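Local coordinates for protein putative dehydrogenase (Pseudarthrobacter phenanthrenivorans, PDB 6A3F) that oxidises the anhydrosugar levoglucosan to 3-dehydrolevoglucosan with NAD(+) as hydride acceptor, working as a homotetramer of the Gfo/Idh/MocA family, at residues 95-106 / 118-128. Residues are numbered along the deposited sequence; the frame is centred on the assembly and turned at random.
Sequences HVVDIATPNHLH and KHIICEKPLAR
The imidazole of His106 lies with one face over the sulfur of Cys122, whose SG sits 3.8 Å from the ring centroid and 24° off the ring normal, a sulfur-aromatic contact; CA of Asn103 covers the opposite face. With SG anti to the backbone N (chi1 -175°), the cysteine presents its sulfur to the ring. Both ring nitrogens are bonded to backbone carbonyls. ND1 donates to Leu126 O at 2.6 Å; the oxygen lies in the imidazole plane, whereas the nitrogen stands above the plane of the carbonyl. NE2 donates to Thr101 O of its own segment at 2.8 Å. One imidazole thus ties together the two loops that follow neighbouring strands.

Those strands, 96-100 and 119-122, are joined by helix 106-115 in a beta-alpha-beta crossover of the NAD-binding Rossmann domain. Their parallel pairing alternates donors: Val97 N reaches His119 O at 2.8 Å, Ile121 N reaches Val97 O, and Ile99 N reaches Ile121 O. On one face of the sheet Ile99 CD1 packs on Ile120 CG2 (3.7 Å); on the other, Ile121 CG2 lies against the carboxylate carbon of Asp98, whose OD2 is bonded to Tyr42 and His38.

Beyond the strand ends, the side chain of Asn103 crosses that of Pro125 at about a right angle, Asn103 ND2 standing 3.4 Å from Pro125 CG; the same ND2 bonds to Ala202 O. A water lies between Asn103 OD1 (2.7 Å) and Lys124 O, and a cis peptide precedes Pro125.

Thr101, Asn103, His106, Glu123 and Lys124 all bind NADH, and Lys124, salt-bridged to Asp209, also binds levoglucosan. Two bonds near the ring plane and a covered face on each side limit the rotation of His106, and because they come from both loops, they probably help to hold these NADH-binding loops in place relative to each other.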
ATOM      1  N   HIS B  95       2.095 -46.311   1.281  1.00 31.86           N
ATOM      2  CA  HIS B  95       2.346 -45.958  -0.108  1.00 31.92           C
ATOM      3  C   HIS B  95       3.207 -44.697  -0.217  1.00 31.79           C
ATOM      4  O   HIS B  95       3.980 -44.586  -1.143  1.00 28.87           O
ATOM      5  CB  HIS B  95       1.035 -45.822  -0.862  1.00 34.49           C
ATOM      6  CG  HIS B  95       0.161 -47.015  -0.704  1.00 37.15           C
ATOM      7  ND1 HIS B  95      -0.932 -47.014   0.139  1.00 35.43           N
ATOM      8  CD2 HIS B  95       0.266 -48.268  -1.217  1.00 37.54           C
ATOM      9  CE1 HIS B  95      -1.498 -48.202   0.101  1.00 38.02           C
ATOM     10  NE2 HIS B  95      -0.771 -48.986  -0.713  1.00 38.62           N
ATOM     11  N   VAL B  96       3.074 -43.795   0.753  1.00 29.51           N
ATOM     12  CA  VAL B  96       3.666 -42.453   0.695  1.00 29.90           C
ATOM     13  C   VAL B  96       4.386 -42.158   2.009  1.00 26.50           C
ATOM     14  O   VAL B  96       3.801 -42.285   3.083  1.00 28.93           O
ATOM     15  CB  VAL B  96       2.587 -41.384   0.427  1.00 29.69           C
ATOM     16  CG1 VAL B  96       3.185 -39.994   0.469  1.00 32.49           C
ATOM     17  CG2 VAL B  96       1.870 -41.607  -0.907  1.00 33.13           C
ATOM     18  N   VAL B  97       5.620 -41.690   1.904  1.00 24.42           N
ATOM     19  CA  VAL B  97       6.349 -41.210   3.049  1.00 27.94           C
ATOM     20  C   VAL B  97       6.544 -39.688   2.958  1.00 24.63           C
ATOM     21  O   VAL B  97       7.049 -39.188   1.946  1.00 25.30           O
ATOM     22  CB  VAL B  97       7.696 -41.932   3.145  1.00 26.62           C
ATOM     23  CG1 VAL B  97       8.552 -41.412   4.275  1.00 31.02           C
ATOM     24  CG2 VAL B  97       7.456 -43.426   3.271  1.00 29.37           C
ATOM     25  N   ASP B  98       6.070 -39.026   4.007  1.00 26.28           N
ATOM     26  CA  ASP B  98       6.200 -37.571   4.204  1.00 25.87           C
ATOM     27  C   ASP B  98       7.309 -37.331   5.226  1.00 24.30           C
ATOM     28  O   ASP B  98       7.129 -37.602   6.413  1.00 25.96           O
ATOM     29  CB  ASP B  98       4.883 -36.952   4.692  1.00 27.73           C
ATOM     30  CG  ASP B  98       4.892 -35.425   4.727  1.00 29.15           C
ATOM     31  OD1 ASP B  98       5.993 -34.846   4.883  1.00 29.71           O
ATOM     32  OD2 ASP B  98       3.787 -34.809   4.603  1.00 32.12           O
ATOM     33  N   ILE B  99       8.437 -36.804   4.735  1.00 24.04           N
ATOM     34  CA  ILE B  99       9.610 -36.557   5.556  1.00 25.10           C
ATOM     35  C   ILE B  99       9.619 -35.080   5.978  1.00 26.47           C
ATOM     36  O   ILE B  99       9.945 -34.176   5.171  1.00 25.56           O
ATOM     37  CB  ILE B  99      10.918 -36.930   4.837  1.00 23.02           C
ATOM     38  CG1 ILE B  99      10.893 -38.311   4.181  1.00 23.62           C
ATOM     39  CG2 ILE B  99      12.078 -36.787   5.829  1.00 25.70           C
ATOM     40  CD1 ILE B  99      12.130 -38.607   3.404  1.00 23.62           C
ATOM     41  N   ALA B 100       9.339 -34.834   7.264  1.00 26.68           N
ATOM     42  CA  ALA B 100       9.257 -33.500   7.778  1.00 28.61           C
ATOM     43  C   ALA B 100      10.187 -33.347   8.993  1.00 28.38           C
ATOM     44  O   ALA B 100       9.910 -32.605   9.894  1.00 30.67           O
ATOM     45  CB  ALA B 100       7.838 -33.196   8.138  1.00 27.71           C
ATOM     46  N   THR B 101      11.293 -34.061   8.999  1.00 27.49           N
ATOM     47  CA  THR B 101      12.283 -33.895  10.054  1.00 27.86           C
ATOM     48  C   THR B 101      13.216 -32.717   9.718  1.00 32.07           C
ATOM     49  O   THR B 101      13.302 -32.252   8.550  1.00 28.59           O
ATOM     50  CB  THR B 101      13.160 -35.160  10.150  1.00 28.88           C
ATOM     51  OG1 THR B 101      13.945 -35.244   8.959  1.00 25.68           O
ATOM     52  CG2 THR B 101      12.395 -36.465  10.289  1.00 29.19           C
ATOM     53  N   PRO B 102      14.079 -32.365  10.668  1.00 29.73           N
ATOM     54  CA  PRO B 102      15.220 -31.534  10.338  1.00 29.98           C
ATOM     55  C   PRO B 102      16.156 -32.106   9.261  1.00 29.32           C
ATOM     56  O   PRO B 102      16.119 -33.307   8.947  1.00 27.38           O
ATOM     57  CB  PRO B 102      15.950 -31.381  11.686  1.00 32.08           C
ATOM     58  CG  PRO B 102      14.810 -31.536  12.707  1.00 29.97           C
ATOM     59  CD  PRO B 102      14.024 -32.676  12.106  1.00 31.47           C
ATOM     60  N   ASN B 103      17.006 -31.223   8.718  1.00 26.27           N
ATOM     61  CA  ASN B 103      17.736 -31.464   7.436  1.00 31.76           C
ATOM     62  C   ASN B 103      18.681 -32.670   7.566  1.00 27.88           C
ATOM     63  O   ASN B 103      19.021 -33.284   6.562  1.00 31.65           O
ATOM     64  CB  ASN B 103      18.553 -30.238   6.980  1.00 33.84           C
ATOM     65  CG  ASN B 103      17.813 -28.924   7.117  1.00 34.62           C
ATOM     66  OD1 ASN B 103      16.600 -28.942   7.318  1.00 38.88           O
ATOM     67  ND2 ASN B 103      18.513 -27.792   7.011  1.00 31.17           N
ATOM     68  N   HIS B 104      19.160 -32.938   8.779  1.00 28.12           N
ATOM     69  CA  HIS B 104      20.196 -33.950   8.969  1.00 32.15           C
ATOM     70  C   HIS B 104      19.653 -35.364   8.760  1.00 34.30           C
ATOM     71  O   HIS B 104      20.453 -36.272   8.435  1.00 32.89           O
ATOM     72  CB  HIS B 104      20.877 -33.774  10.333  1.00 33.96           C
ATOM     73  CG  HIS B 104      20.051 -34.126  11.518  1.00 36.93           C
ATOM     74  ND1 HIS B 104      18.802 -33.577  11.749  1.00 37.74           N
ATOM     75  CD2 HIS B 104      20.308 -34.954  12.565  1.00 39.07           C
ATOM     76  CE1 HIS B 104      18.312 -34.058  12.880  1.00 39.39           C
ATOM     77  NE2 HIS B 104      19.217 -34.922  13.398  1.00 37.06           N
ATOM     78  N   LEU B 105      18.333 -35.581   8.877  1.00 31.66           N
ATOM     79  CA  LEU B 105      17.752 -36.935   8.739  1.00 30.20           C
ATOM     80  C   LEU B 105      17.093 -37.169   7.383  1.00 32.10           C
ATOM     81  O   LEU B 105      16.707 -38.284   7.109  1.00 31.74           O
ATOM     82  CB  LEU B 105      16.724 -37.145   9.848  1.00 34.56           C
ATOM     83  CG  LEU B 105      17.298 -37.057  11.260  1.00 37.89           C
ATOM     84  CD1 LEU B 105      16.185 -37.057  12.303  1.00 38.94           C
ATOM     85  CD2 LEU B 105      18.302 -38.182  11.508  1.00 42.21           C
ATOM     86  N   HIS B 106      16.986 -36.176   6.523  1.00 28.76           N
ATOM     87  CA  HIS B 106      16.330 -36.409   5.225  1.00 28.44           C
ATOM     88  C   HIS B 106      16.930 -37.574   4.428  1.00 26.64           C
ATOM     89  O   HIS B 106      16.182 -38.336   3.833  1.00 28.86           O
ATOM     90  CB  HIS B 106      16.406 -35.173   4.321  1.00 27.50           C
ATOM     91  CG  HIS B 106      15.654 -34.008   4.860  1.00 29.28           C
ATOM     92  ND1 HIS B 106      15.675 -32.788   4.238  1.00 25.52           N
ATOM     93  CD2 HIS B 106      14.904 -33.848   5.974  1.00 28.86           C
ATOM     94  CE1 HIS B 106      14.977 -31.927   4.949  1.00 24.18           C
ATOM     95  NE2 HIS B 106      14.488 -32.543   6.002  1.00 26.67           N
ATOM     96  N   LYS B 118       8.620 -46.489  -2.102  1.00 35.37           N
ATOM     97  CA  LYS B 118       7.580 -45.571  -1.601  1.00 37.06           C
ATOM     98  C   LYS B 118       7.689 -44.206  -2.306  1.00 33.56           C
ATOM     99  O   LYS B 118       8.745 -43.761  -2.666  1.00 29.79           O
ATOM    100  CB  LYS B 118       7.691 -45.509  -0.077  1.00 40.17           C
ATOM    101  CG  LYS B 118       7.123 -46.769   0.581  1.00 39.91           C
ATOM    102  CD  LYS B 118       7.496 -46.980   2.016  1.00 44.37           C
ATOM    103  CE  LYS B 118       6.638 -48.023   2.715  1.00 47.02           C
ATOM    104  NZ  LYS B 118       6.305 -49.195   1.861  1.00 43.90           N
ATOM    105  N   HIS B 119       6.548 -43.585  -2.543  1.00 31.03           N
ATOM    106  CA  HIS B 119       6.517 -42.198  -3.038  1.00 28.47           C
ATOM    107  C   HIS B 119       6.898 -41.272  -1.885  1.00 26.12           C
ATOM    108  O   HIS B 119       6.543 -41.532  -0.702  1.00 25.96           O
ATOM    109  CB  HIS B 119       5.130 -41.876  -3.609  1.00 27.78           C
ATOM    110  CG  HIS B 119       4.648 -42.826  -4.657  1.00 26.86           C
ATOM    111  ND1 HIS B 119       5.158 -42.847  -5.959  1.00 27.58           N
ATOM    112  CD2 HIS B 119       3.689 -43.775  -4.609  1.00 28.00           C
ATOM    113  CE1 HIS B 119       4.538 -43.788  -6.647  1.00 31.16           C
ATOM    114  NE2 HIS B 119       3.617 -44.358  -5.852  1.00 27.71           N
ATOM    115  N   ILE B 120       7.626 -40.211  -2.202  1.00 26.11           N
ATOM    116  CA  ILE B 120       8.228 -39.411  -1.111  1.00 26.18           C
ATOM    117  C   ILE B 120       7.955 -37.919  -1.336  1.00 24.85           C
ATOM    118  O   ILE B 120       8.276 -37.403  -2.407  1.00 25.35           O
ATOM    119  CB  ILE B 120       9.749 -39.638  -0.997  1.00 26.59           C
ATOM    120  CG1 ILE B 120      10.123 -41.129  -0.908  1.00 29.64           C
ATOM    121  CG2 ILE B 120      10.309 -38.825   0.170  1.00 26.36           C
ATOM    122  CD1 ILE B 120      11.533 -41.435  -1.403  1.00 28.43           C
ATOM    123  N   ILE B 121       7.481 -37.256  -0.292  1.00 24.61           N
ATOM    124  CA  ILE B 121       7.596 -35.803  -0.194  1.00 24.27           C
ATOM    125  C   ILE B 121       8.526 -35.467   0.974  1.00 24.33           C
ATOM    126  O   ILE B 121       8.323 -35.899   2.064  1.00 23.60           O
ATOM    127  CB  ILE B 121       6.228 -35.074  -0.100  1.00 24.95           C
ATOM    128  CG1 ILE B 121       6.409 -33.547  -0.065  1.00 26.21           C
ATOM    129  CG2 ILE B 121       5.393 -35.536   1.065  1.00 24.80           C
ATOM    130  CD1 ILE B 121       5.140 -32.785  -0.504  1.00 27.50           C
ATOM    131  N   CYS B 122       9.515 -34.640   0.677  1.00 24.06           N
ATOM    132  CA  CYS B 122      10.499 -34.293   1.635  1.00 23.96           C
ATOM    133  C   CYS B 122      10.557 -32.780   1.831  1.00 24.51           C
ATOM    134  O   CYS B 122      10.546 -32.024   0.877  1.00 23.55           O
ATOM    135  CB  CYS B 122      11.845 -34.846   1.187  1.00 24.47           C
ATOM    136  SG  CYS B 122      13.173 -34.594   2.385  1.00 25.40           S
ATOM    137  N   GLU B 123      10.704 -32.381   3.080  1.00 24.25           N
ATOM    138  CA  GLU B 123      10.956 -30.958   3.419  1.00 25.82           C
ATOM    139  C   GLU B 123      12.251 -30.456   2.796  1.00 26.79           C
ATOM    140  O   GLU B 123      13.205 -31.215   2.517  1.00 25.60           O
ATOM    141  CB  GLU B 123      11.056 -30.744   4.922  1.00 25.33           C
ATOM    142  CG  GLU B 123       9.767 -30.228   5.508  1.00 30.24           C
ATOM    143  CD  GLU B 123       9.437 -28.793   5.099  1.00 28.85           C
ATOM    144  OE1 GLU B 123      10.049 -28.263   4.160  1.00 25.61           O
ATOM    145  OE2 GLU B 123       8.522 -28.237   5.707  1.00 34.28           O
ATOM    146  N   LYS B 124      12.298 -29.143   2.630  1.00 22.97           N
ATOM    147  CA  LYS B 124      13.497 -28.489   2.179  1.00 23.18           C
ATOM    148  C   LYS B 124      14.367 -28.036   3.359  1.00 24.26           C
ATOM    149  O   LYS B 124      13.884 -28.024   4.508  1.00 25.88           O
ATOM    150  CB  LYS B 124      13.124 -27.297   1.293  1.00 23.33           C
ATOM    151  CG  LYS B 124      11.919 -26.476   1.733  1.00 24.62           C
ATOM    152  CD  LYS B 124      11.970 -25.860   3.111  1.00 23.92           C
ATOM    153  CE  LYS B 124      13.104 -24.899   3.337  1.00 24.18           C
ATOM    154  NZ  LYS B 124      13.137 -24.407   4.733  1.00 23.99           N
ATOM    155  N   PRO B 125      15.653 -27.668   3.125  1.00 21.83           N
ATOM    156  CA  PRO B 125      16.412 -28.026   1.918  1.00 24.42           C
ATOM    157  C   PRO B 125      16.487 -29.565   1.763  1.00 23.05           C
ATOM    158  O   PRO B 125      16.203 -30.306   2.702  1.00 27.33           O
ATOM    159  CB  PRO B 125      17.766 -27.374   2.165  1.00 24.59           C
ATOM    160  CG  PRO B 125      17.934 -27.432   3.675  1.00 25.63           C
ATOM    161  CD  PRO B 125      16.537 -27.206   4.203  1.00 25.08           C
ATOM    162  N   LEU B 126      16.865 -30.061   0.603  1.00 24.63           N
ATOM    163  CA  LEU B 126      16.679 -31.477   0.417  1.00 23.74           C
ATOM    164  C   LEU B 126      17.541 -32.226   1.454  1.00 23.45           C
ATOM    165  O   LEU B 126      17.108 -33.163   2.090  1.00 25.62           O
ATOM    166  CB  LEU B 126      17.065 -31.844  -1.010  1.00 26.24           C
ATOM    167  CG  LEU B 126      16.701 -33.283  -1.388  1.00 27.94           C
ATOM    168  CD1 LEU B 126      15.198 -33.478  -1.393  1.00 30.30           C
ATOM    169  CD2 LEU B 126      17.289 -33.665  -2.745  1.00 31.53           C
ATOM    170  N   ALA B 127      18.747 -31.758   1.640  1.00 27.96           N
ATOM    171  CA  ALA B 127      19.615 -32.282   2.675  1.00 31.56           C
ATOM    172  C   ALA B 127      20.537 -31.168   3.216  1.00 36.48           C
ATOM    173  O   ALA B 127      20.523 -30.029   2.727  1.00 33.13           O
ATOM    174  CB  ALA B 127      20.390 -33.442   2.080  1.00 31.61           C
ATOM    175  N   ARG B 128      21.394 -31.583   4.160  1.00 43.27           N
ATOM    176  CA  ARG B 128      22.380 -30.778   4.920  1.00 43.02           C
ATOM    177  C   ARG B 128      23.469 -30.277   3.964  1.00 46.65           C
ATOM    178  O   ARG B 128      23.955 -29.178   4.109  1.00 49.98           O
ATOM    179  CB  ARG B 128      22.934 -31.691   6.026  1.00 47.45           C
ATOM    180  CG  ARG B 128      23.407 -31.039   7.314  1.00 47.47           C
ATOM    181  CD  ARG B 128      23.986 -32.058   8.298  1.00 46.77           C
ATOM    182  NE  ARG B 128      24.467 -33.297   7.663  1.00 48.71           N
ATOM    183  CZ  ARG B 128      23.944 -34.515   7.834  1.00 52.35           C
ATOM    184  NH1 ARG B 128      24.106 -35.468   6.931  1.00 48.45           N
ATOM    185  NH2 ARG B 128      23.268 -34.804   8.922  1.00 56.06           N
TER
HETATM  186  O   HOH W   1      14.014 -29.662   6.992  1.00 31.14           O